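Local coordinates for muramidase (Sodiomyces alcalophilus, PDB 6ZM8), which hydrolyses peptidoglycan as a fungal lysozyme (muramidase) of glycoside hydrolase family 25, cleaving the glycan strands of bacterial cell walls, at residues R1-Q11 with Y185-G196. Sequence-based numbering, arbitrary orientation.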
# COMPACT_ATOMS: atom_id res chain seq x y z
N ARG A 1 9.26 13.44 9.92
CA ARG A 1 9.06 12.44 8.93
C ARG A 1 10.00 11.28 9.15
O ARG A 1 11.08 11.53 9.71
CB ARG A 1 9.44 13.07 7.59
CG ARG A 1 8.44 12.94 6.50
CD ARG A 1 8.56 14.06 5.48
NE ARG A 1 9.95 14.36 5.14
CZ ARG A 1 10.34 15.20 4.17
NH1 ARG A 1 11.62 15.43 3.92
NH2 ARG A 1 9.42 15.82 3.45
N ILE A 2 9.62 10.08 8.72
CA ILE A 2 10.47 8.89 8.79
C ILE A 2 10.66 8.35 7.39
O ILE A 2 9.67 8.22 6.65
CB ILE A 2 9.87 7.83 9.72
CG1 ILE A 2 9.87 8.39 11.16
CG2 ILE A 2 10.63 6.51 9.64
CD1 ILE A 2 9.26 7.45 12.17
N PRO A 3 11.89 7.98 6.99
CA PRO A 3 12.10 7.41 5.66
C PRO A 3 11.75 5.92 5.61
O PRO A 3 12.01 5.17 6.55
CB PRO A 3 13.62 7.59 5.41
CG PRO A 3 14.19 8.01 6.70
CD PRO A 3 13.17 8.16 7.70
N GLY A 4 11.26 5.52 4.45
CA GLY A 4 11.11 4.12 4.13
C GLY A 4 11.02 3.95 2.62
O GLY A 4 11.35 4.85 1.85
N PHE A 5 10.59 2.76 2.19
CA PHE A 5 10.69 2.43 0.78
C PHE A 5 9.70 1.30 0.45
O PHE A 5 9.00 0.79 1.33
CB PHE A 5 12.15 2.12 0.36
CG PHE A 5 12.78 0.85 0.88
CD1 PHE A 5 13.12 0.68 2.23
CD2 PHE A 5 13.10 -0.17 0.00
CE1 PHE A 5 13.77 -0.45 2.67
CE2 PHE A 5 13.77 -1.31 0.43
CZ PHE A 5 14.12 -1.44 1.76
N ASP A 6 9.65 0.93 -0.83
CA ASP A 6 8.83 -0.21 -1.23
C ASP A 6 9.49 -0.90 -2.42
O ASP A 6 10.23 -0.30 -3.19
CB ASP A 6 7.36 0.17 -1.53
CG ASP A 6 7.22 1.18 -2.65
OD1 ASP A 6 7.29 0.73 -3.83
OD2 ASP A 6 7.08 2.39 -2.36
N ILE A 7 9.20 -2.19 -2.49
CA ILE A 7 9.82 -3.11 -3.45
C ILE A 7 8.78 -4.15 -3.89
O ILE A 7 7.76 -4.40 -3.24
CB ILE A 7 11.05 -3.81 -2.84
CG1 ILE A 7 10.68 -4.61 -1.58
CG2 ILE A 7 12.17 -2.80 -2.58
CD1 ILE A 7 11.87 -5.19 -0.84
N SER A 8 9.12 -4.77 -5.01
CA SER A 8 8.35 -5.87 -5.59
C SER A 8 9.31 -6.86 -6.20
O SER A 8 10.54 -6.75 -6.05
CB SER A 8 7.38 -5.36 -6.65
OG SER A 8 8.10 -4.95 -7.80
N GLY A 9 8.78 -7.83 -6.94
CA GLY A 9 9.64 -8.77 -7.66
C GLY A 9 10.42 -8.11 -8.78
O GLY A 9 11.28 -8.80 -9.39
N TRP A 10 10.19 -6.86 -9.11
CA TRP A 10 11.02 -6.14 -10.06
C TRP A 10 12.45 -5.96 -9.54
O TRP A 10 13.35 -5.81 -10.34
CB TRP A 10 10.38 -4.78 -10.36
CG TRP A 10 10.85 -4.08 -11.58
CD1 TRP A 10 11.73 -3.03 -11.62
CD2 TRP A 10 10.50 -4.36 -12.92
NE1 TRP A 10 11.96 -2.66 -12.91
CE2 TRP A 10 11.23 -3.47 -13.73
CE3 TRP A 10 9.68 -5.30 -13.54
CZ2 TRP A 10 11.14 -3.47 -15.11
CZ3 TRP A 10 9.57 -5.28 -14.93
CH2 TRP A 10 10.29 -4.37 -15.69
N GLN A 11 12.63 -5.92 -8.21
CA GLN A 11 13.93 -5.66 -7.59
C GLN A 11 14.61 -6.98 -7.28
O GLN A 11 14.18 -7.67 -6.36
CB GLN A 11 13.77 -4.88 -6.28
CG GLN A 11 13.55 -3.39 -6.47
CD GLN A 11 12.25 -3.03 -7.09
OE1 GLN A 11 11.19 -3.32 -6.56
NE2 GLN A 11 12.37 -2.31 -8.21
N TYR A 185 14.77 4.44 -5.18
CA TYR A 185 15.43 3.93 -3.98
C TYR A 185 16.82 3.45 -4.39
O TYR A 185 16.97 2.82 -5.45
CB TYR A 185 14.61 2.78 -3.38
CG TYR A 185 15.16 2.36 -2.04
CD1 TYR A 185 14.98 3.19 -0.94
CD2 TYR A 185 15.92 1.21 -1.88
CE1 TYR A 185 15.59 2.95 0.27
CE2 TYR A 185 16.55 0.94 -0.66
CZ TYR A 185 16.40 1.84 0.41
OH TYR A 185 17.07 1.57 1.57
N PRO A 186 17.88 3.68 -3.58
CA PRO A 186 19.24 3.42 -4.10
C PRO A 186 19.51 1.97 -4.48
O PRO A 186 20.32 1.73 -5.37
CB PRO A 186 20.15 3.88 -2.96
CG PRO A 186 19.27 4.04 -1.76
CD PRO A 186 17.94 4.42 -2.32
N GLN A 187 18.87 1.03 -3.80
CA GLN A 187 19.03 -0.40 -4.11
C GLN A 187 17.98 -0.90 -5.09
O GLN A 187 17.96 -2.11 -5.35
CB GLN A 187 18.95 -1.24 -2.83
CG GLN A 187 20.05 -0.90 -1.82
CD GLN A 187 20.06 -1.94 -0.74
OE1 GLN A 187 20.18 -3.14 -1.02
NE2 GLN A 187 19.89 -1.53 0.52
N GLY A 188 17.14 -0.02 -5.62
CA GLY A 188 16.02 -0.39 -6.45
C GLY A 188 14.72 -0.33 -5.64
O GLY A 188 14.68 -0.78 -4.49
N GLY A 189 13.69 0.21 -6.26
CA GLY A 189 12.39 0.39 -5.62
C GLY A 189 12.02 1.85 -5.53
O GLY A 189 12.62 2.71 -6.17
N ASP A 190 10.98 2.10 -4.74
CA ASP A 190 10.47 3.45 -4.58
C ASP A 190 10.75 3.98 -3.18
O ASP A 190 10.86 3.20 -2.24
CB ASP A 190 8.96 3.51 -4.84
CG ASP A 190 8.61 2.80 -6.14
OD1 ASP A 190 9.10 3.16 -7.18
OD2 ASP A 190 7.81 1.79 -6.06
N SER A 191 10.84 5.30 -3.05
CA SER A 191 11.10 5.92 -1.76
C SER A 191 9.83 6.55 -1.20
O SER A 191 9.07 7.18 -1.94
CB SER A 191 12.16 7.02 -1.88
OG SER A 191 13.36 6.51 -2.45
N ASN A 192 9.66 6.40 0.12
CA ASN A 192 8.49 6.91 0.82
C ASN A 192 8.91 7.73 2.05
O ASN A 192 9.92 7.46 2.70
CB ASN A 192 7.62 5.76 1.35
CG ASN A 192 7.10 4.93 0.20
OD1 ASN A 192 6.38 5.42 -0.66
ND2 ASN A 192 7.48 3.64 0.17
N TRP A 193 8.04 8.68 2.39
CA TRP A 193 8.03 9.32 3.71
C TRP A 193 6.81 8.85 4.47
O TRP A 193 5.71 8.79 3.92
CB TRP A 193 7.95 10.84 3.60
CG TRP A 193 9.12 11.49 2.93
CD1 TRP A 193 9.09 12.27 1.82
CD2 TRP A 193 10.52 11.42 3.30
NE1 TRP A 193 10.33 12.72 1.48
CE2 TRP A 193 11.25 12.18 2.34
CE3 TRP A 193 11.22 10.79 4.33
CZ2 TRP A 193 12.65 12.30 2.38
CZ3 TRP A 193 12.60 10.91 4.37
CH2 TRP A 193 13.29 11.66 3.42
N PHE A 194 7.00 8.60 5.76
CA PHE A 194 5.90 8.47 6.72
C PHE A 194 5.74 9.81 7.44
O PHE A 194 6.71 10.37 7.96
CB PHE A 194 6.20 7.36 7.74
CG PHE A 194 5.21 7.35 8.88
CD1 PHE A 194 3.92 6.88 8.71
CD2 PHE A 194 5.59 7.82 10.15
CE1 PHE A 194 3.03 6.88 9.78
CE2 PHE A 194 4.70 7.80 11.21
CZ PHE A 194 3.43 7.34 11.03
N ASN A 195 4.48 10.29 7.48
CA ASN A 195 4.15 11.60 8.05
C ASN A 195 3.91 11.50 9.55
O ASN A 195 2.79 11.68 10.00
CB ASN A 195 2.90 12.13 7.34
CG ASN A 195 2.54 13.53 7.70
OD1 ASN A 195 3.35 14.24 8.30
ND2 ASN A 195 1.35 13.92 7.32
N GLY A 196 4.95 11.31 10.30
CA GLY A 196 4.85 11.26 11.74
C GLY A 196 6.14 10.79 12.35
O GLY A 196 7.14 10.57 11.65
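Strands 2-7 and 190-194 close the curled sheet of this GH25 TIM-barrel-clan fold by pairing antiparallel, their axes 4.4 Å apart at closest approach. Reciprocal backbone hydrogen bonds join I2 with F194, G4 with N192 and D6 with D190; F194 N to I2 O is nearly straight (176° at the hydrogen). At the N-terminal end the R1 guanidinium lies flat on W193, planes 8° apart, with NE 3.5 Å from W193 CD2 and CZ over the five-membered ring, a cation-pi contact. The bend at chi3 (43°) folds the arginine back over that face. P3 CB approaches the six-membered ring obliquely, 3.6 Å from W193 CZ3. Were W193 an alanine, the R1 guanidinium would probably lose the surface it lies on and be freer to turn, and P3 would lose an apolar contact at CB. Farther along, F5 and Y185 stack face to face, ring centroids 4.0 Å apart and planes nearly parallel. On the sheet face carrying D6, D190 and N192, D6 OD1 and D190 OD2 come to 2.5 Å, the carboxylate planes turned against each other. N192 ND2 donates to the anti lone pair of D6 OD2 (2.9 Å), while Q180 NE2 gives the same oxygen a second hydrogen bond. Strand 2-7 also pairs in parallel with strand 26-33, while strand 190-194 runs antiparallel to strand 178-182, whose Y181 stacks on W193. Helix 16-22 packs against F5 and Y185 through A19, whereas L201 of helix 198-206 touches I2 and F194.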